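Local coordinates for protein export chaperone SatS (Mycobacterium tuberculosis H37Rv, PDB 6DNM) that acts as a chaperone for the SecA2 protein export pathway, probably by binding exported proteins before their translocation, at residues D113-R117 against E118-L122; Q151-A154 against Y155-P159. One frame throughout, in Å; residues are numbered along the deposited sequence.

Contact 1: D113-R117 against E118-L122; sequences DAVDR and EQLDL
Asp116 N-caps helix 117-134, its carboxylate reaching forward to the backbone of Gln119 in the first turn. The capping bond runs from Gln119 N to Asp116 OD2 over 2.9 Å and is fairly straight, 164° at the hydrogen; the NH meets the oxygen on its anti side, 17° out of the carboxylate plane. CG stands anti to the backbone N of Asp116 (chi1 -177°), which turns the carboxylate toward the amides at the helix start. Aspartate suits this place because its short acid accepts from a first-turn NH that has no carbonyl of a preceding helical turn to bond to, and the partial positive charge of the helix start probably favours its ionised form.

Two waters extend the cap. Water 2 donates to Asp116 OD1 and accepts from Glu118 N, while water 1 links Asp116 N to Gln119 OE1. The amide NH2 of Gln119 turns instead to Ser102 O and Val100 O.

Main-chain bonds then begin the helical ladder, from Leu120 N to Asp116 O and from Asp121 N to Arg117 O.

Among the apolar groups, Val115 CG1 lies 4.0 Å from Leu120 CB, a hydrophobic staple between N' and N4; Phe108 of helix 104-110 touches both side chains.

Charged chains line the outer side. The Arg117 chain bends at chi2 and chi3, laying one face of its guanidinium over Glu118 CA. Opposite charges are near but not paired: Arg117 NH1 stays 4.4 Å from Asp121 OD2, while Arg117 NH2 packs 3.5 Å from Glu118 CB.

Contact 2: Q151-A154 against Y155-P159; sequences QLVA and YVLDP
Successive i to i+4 bonds carry the last turn of helix 148-157, from Tyr155 N to Gln151 O, Val156 N to Leu152 O and Leu157 N to Val153 O, each 3.0 Å long. This is an alpha-helical C-terminal turn, and Asp158 N also bonds back to Tyr155 O, an i to i+3 step.

On the face turned to helix 117-134, Val153 and Leu157 lie side by side and point the same way, with Val153 CG1 3.7 Å from Leu157 CD1. The two torsions differ. Val153 carries CG1 anti to its backbone N, whereas Leu157 has CG beside its own N (chi1 -64°), swung back over the preceding turn so that Leu157 CG rests 3.3 Å from Val153 O. The branched valine is compact enough to sit buried close to the backbone, and the longer leucine spans the rise to meet it.

Leu152 and Val156 form a second, looser apolar pair, their nearest methyls being Leu152 CD1 and Val156 CG2 at 4.4 Å. Val156 CG2 packs more closely on the main chain, 3.4 Å from Leu152 O. Leu152 touches Pro112 of the loop before helix 117-134, while Val156 reaches Leu120 on that helix.

Tyr155 meets the preceding turn through its CB, beside the carbonyl oxygens of Gln151 and Leu152. Its ring leads away from that turn to Ser161, Lys164 and Pro165, a broad aromatic surface well suited to packing against the following loop.

Just beyond, Asp158 OD1 accepts a hydrogen bond from His160 N, an Asx-turn bond, while Asp158 CB lies 3.5 Å from Ala154 O.

Contact 1 begins one helix and contact 2 lies in the C-terminal part of another, and the two meet where helices 117-134 and 148-157 pack together. Their centres are about 9 Å apart, on the same side of the chain's centre. The apolar seam runs through Leu120 CD2 and Val156 CG1, 3.7 Å apart, with Val153 also touching Leu120. At its border, Leu157 CD2 lies 3.6 Å from Asp121 OD2 and 3.8 Å from Arg117 O, while Arg117 CG packs 3.4 Å from Val156 O. Leucine and valine thus carry the apolar part of the interface, while Arg117 offers CG and its backbone O, and Asp121 its carboxylate OD2, at the edge.

Contact 1: D113-R117 against E118-L122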
loop_
_atom_site.group_PDB
_atom_site.type_symbol
_atom_site.label_atom_id
_atom_site.label_comp_id
_atom_site.label_asym_id
_atom_site.label_seq_id
_atom_site.Cartn_x
_atom_site.Cartn_y
_atom_site.Cartn_z
ATOM N N ASP A 113 4.046 -23.041 -0.937
ATOM C CA ASP A 113 5.503 -23.076 -0.871
ATOM C C ASP A 113 6.166 -22.187 -1.917
ATOM O O ASP A 113 7.359 -21.885 -1.787
ATOM C CB ASP A 113 6.018 -24.514 -0.957
ATOM C CG ASP A 113 5.345 -25.432 0.048
ATOM O OD1 ASP A 113 5.148 -26.624 -0.268
ATOM O OD2 ASP A 113 5.008 -24.957 1.153
ATOM N N ALA A 114 5.428 -21.757 -2.942
ATOM C CA ALA A 114 5.948 -20.816 -3.924
ATOM C C ALA A 114 5.794 -19.362 -3.497
ATOM O O ALA A 114 6.381 -18.479 -4.136
ATOM C CB ALA A 114 5.254 -21.011 -5.275
ATOM N N VAL A 115 5.025 -19.091 -2.448
ATOM C CA VAL A 115 4.748 -17.726 -2.010
ATOM C C VAL A 115 5.776 -17.319 -0.966
ATOM O O VAL A 115 5.985 -18.028 0.028
ATOM C CB VAL A 115 3.328 -17.606 -1.438
ATOM C CG1 VAL A 115 3.083 -16.171 -1.000
ATOM C CG2 VAL A 115 2.300 -18.059 -2.459
ATOM N N ASP A 116 6.412 -16.170 -1.171
ATOM C CA ASP A 116 7.364 -15.678 -0.189
ATOM C C ASP A 116 6.611 -15.073 0.987
ATOM O O ASP A 116 5.810 -14.148 0.812
ATOM C CB ASP A 116 8.293 -14.635 -0.800
ATOM C CG ASP A 116 9.339 -14.167 0.186
ATOM O OD1 ASP A 116 10.297 -14.924 0.416
ATOM O OD2 ASP A 116 9.198 -13.064 0.755
ATOM N N ARG A 117 6.893 -15.574 2.188
ATOM C CA ARG A 117 6.133 -15.163 3.363
ATOM C C ARG A 117 6.288 -13.671 3.634
ATOM O O ARG A 117 5.298 -12.962 3.844
ATOM C CB ARG A 117 6.573 -15.986 4.569
ATOM C CG ARG A 117 5.789 -15.679 5.831
ATOM C CD ARG A 117 6.670 -15.854 7.070
ATOM N NE ARG A 117 7.807 -14.942 7.024
ATOM C CZ ARG A 117 7.726 -13.638 7.268
ATOM N NH1 ARG A 117 6.561 -13.088 7.579
ATOM N NH2 ARG A 117 8.809 -12.882 7.185
ATOM N N GLU A 118 7.523 -13.170 3.618
ATOM C CA GLU A 118 7.741 -11.757 3.910
ATOM C C GLU A 118 7.039 -10.863 2.891
ATOM O O GLU A 118 6.378 -9.884 3.264
ATOM C CB GLU A 118 9.239 -11.461 3.973
ATOM C CG GLU A 118 9.559 -10.091 4.523
ATOM C CD GLU A 118 10.955 -9.635 4.147
ATOM O OE1 GLU A 118 11.242 -8.423 4.276
ATOM O OE2 GLU A 118 11.769 -10.491 3.722
ATOM N N GLN A 119 7.154 -11.190 1.605
ATOM C CA GLN A 119 6.444 -10.425 0.585
ATOM C C GLN A 119 4.949 -10.394 0.869
ATOM O O GLN A 119 4.311 -9.334 0.815
ATOM C CB GLN A 119 6.690 -11.028 -0.795
ATOM C CG GLN A 119 5.959 -10.242 -1.872
ATOM C CD GLN A 119 6.059 -10.849 -3.239
ATOM O OE1 GLN A 119 6.757 -11.844 -3.439
ATOM N NE2 GLN A 119 5.373 -10.242 -4.203
ATOM N N LEU A 120 4.369 -11.550 1.154
ATOM C CA LEU A 120 2.945 -11.612 1.417
ATOM C C LEU A 120 2.545 -10.840 2.664
ATOM O O LEU A 120 1.539 -10.201 2.681
ATOM C CB LEU A 120 2.474 -13.062 1.485
ATOM C CG LEU A 120 0.972 -13.245 1.666
ATOM C CD1 LEU A 120 0.200 -12.667 0.497
ATOM C CD2 LEU A 120 0.582 -14.694 1.903
ATOM N N ASP A 121 3.362 -10.904 3.698
ATOM C CA ASP A 121 3.060 -10.193 4.915
ATOM C C ASP A 121 2.951 -8.702 4.687
ATOM O O ASP A 121 2.007 -8.087 5.119
ATOM C CB ASP A 121 4.047 -10.492 6.025
ATOM C CG ASP A 121 3.465 -10.147 7.362
ATOM O OD1 ASP A 121 3.652 -9.065 7.849
ATOM O OD2 ASP A 121 2.707 -10.980 7.891
ATOM N N LEU A 122 3.945 -8.152 4.005
ATOM C CA LEU A 122 3.886 -6.742 3.628
ATOM C C LEU A 122 2.690 -6.450 2.725
ATOM O O LEU A 122 1.988 -5.451 2.920
ATOM C CB LEU A 122 5.198 -6.340 2.951
ATOM C CG LEU A 122 6.362 -6.104 3.910
ATOM C CD1 LEU A 122 7.690 -6.262 3.174
ATOM C CD2 LEU A 122 6.244 -4.731 4.547
HETATM O O HOH W 1 6.053 -14.534 -3.539
HETATM O O HOH W 2 10.009 -14.841 3.394
#

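Contact 2: Q151-A154 against Y155-P159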
loop_
_atom_site.group_PDB
_atom_site.type_symbol
_atom_site.label_atom_id
_atom_site.label_comp_id
_atom_site.label_asym_id
_atom_site.label_seq_id
_atom_site.Cartn_x
_atom_site.Cartn_y
_atom_site.Cartn_z
ATOM N N GLN A 151 -7.742 -18.734 3.360
ATOM C CA GLN A 151 -7.120 -19.917 3.949
ATOM C C GLN A 151 -5.655 -20.042 3.523
ATOM O O GLN A 151 -4.773 -20.330 4.345
ATOM C CB GLN A 151 -7.932 -21.137 3.516
ATOM C CG GLN A 151 -7.372 -22.482 3.855
ATOM C CD GLN A 151 -8.143 -23.582 3.146
ATOM O OE1 GLN A 151 -7.691 -24.112 2.127
ATOM N NE2 GLN A 151 -9.322 -23.926 3.672
ATOM N N LEU A 152 -5.373 -19.810 2.242
ATOM C CA LEU A 152 -4.002 -19.920 1.748
ATOM C C LEU A 152 -3.102 -18.842 2.349
ATOM O O LEU A 152 -1.973 -19.126 2.774
ATOM C CB LEU A 152 -4.014 -19.851 0.220
ATOM C CG LEU A 152 -2.703 -20.114 -0.524
ATOM C CD1 LEU A 152 -1.983 -21.345 0.007
ATOM C CD2 LEU A 152 -2.984 -20.258 -2.014
ATOM N N VAL A 153 -3.585 -17.600 2.386
ATOM C CA VAL A 153 -2.821 -16.509 2.982
ATOM C C VAL A 153 -2.524 -16.803 4.448
ATOM O O VAL A 153 -1.385 -16.652 4.907
ATOM C CB VAL A 153 -3.587 -15.189 2.805
ATOM C CG1 VAL A 153 -2.959 -14.078 3.653
ATOM C CG2 VAL A 153 -3.615 -14.810 1.332
ATOM N N ALA A 154 -3.543 -17.226 5.210
ATOM C CA ALA A 154 -3.328 -17.499 6.631
ATOM C C ALA A 154 -2.276 -18.586 6.819
ATOM O O ALA A 154 -1.423 -18.492 7.711
ATOM C CB ALA A 154 -4.648 -17.865 7.316
ATOM N N TYR A 155 -2.303 -19.614 5.966
ATOM C CA TYR A 155 -1.318 -20.681 6.071
ATOM C C TYR A 155 0.096 -20.166 5.817
ATOM O O TYR A 155 1.017 -20.460 6.590
ATOM C CB TYR A 155 -1.667 -21.822 5.115
ATOM C CG TYR A 155 -0.627 -22.921 5.169
ATOM C CD1 TYR A 155 -0.636 -23.856 6.198
ATOM C CD2 TYR A 155 0.386 -23.002 4.218
ATOM C CE1 TYR A 155 0.319 -24.852 6.269
ATOM C CE2 TYR A 155 1.351 -24.003 4.284
ATOM C CZ TYR A 155 1.311 -24.922 5.311
ATOM O OH TYR A 155 2.270 -25.914 5.379
ATOM N N VAL A 156 0.291 -19.399 4.737
ATOM C CA VAL A 156 1.627 -18.900 4.403
ATOM C C VAL A 156 2.160 -18.005 5.515
ATOM O O VAL A 156 3.351 -18.039 5.842
ATOM C CB VAL A 156 1.622 -18.173 3.041
ATOM C CG1 VAL A 156 2.960 -17.442 2.803
ATOM C CG2 VAL A 156 1.327 -19.139 1.898
ATOM N N LEU A 157 1.292 -17.184 6.110
ATOM C CA LEU A 157 1.741 -16.228 7.114
ATOM C C LEU A 157 1.970 -16.851 8.484
ATOM O O LEU A 157 2.482 -16.161 9.373
ATOM C CB LEU A 157 0.745 -15.073 7.222
ATOM C CG LEU A 157 0.624 -14.220 5.963
ATOM C CD1 LEU A 157 -0.379 -13.096 6.186
ATOM C CD2 LEU A 157 1.990 -13.650 5.612
ATOM N N ASP A 158 1.610 -18.123 8.682
ATOM C CA ASP A 158 1.787 -18.786 9.974
ATOM C C ASP A 158 2.720 -19.978 9.827
ATOM O O ASP A 158 2.271 -21.079 9.460
ATOM C CB ASP A 158 0.435 -19.235 10.530
ATOM C CG ASP A 158 0.538 -19.857 11.911
ATOM O OD1 ASP A 158 1.652 -19.957 12.470
ATOM O OD2 ASP A 158 -0.519 -20.269 12.441
ATOM N N PRO A 159 4.012 -19.817 10.131
ATOM C CA PRO A 159 4.942 -20.953 10.031
ATOM C C PRO A 159 4.663 -22.093 11.004
ATOM O O PRO A 159 5.295 -23.158 10.887
ATOM C CB PRO A 159 6.311 -20.308 10.289
ATOM C CG PRO A 159 6.128 -18.898 9.825
ATOM C CD PRO A 159 4.729 -18.533 10.248
#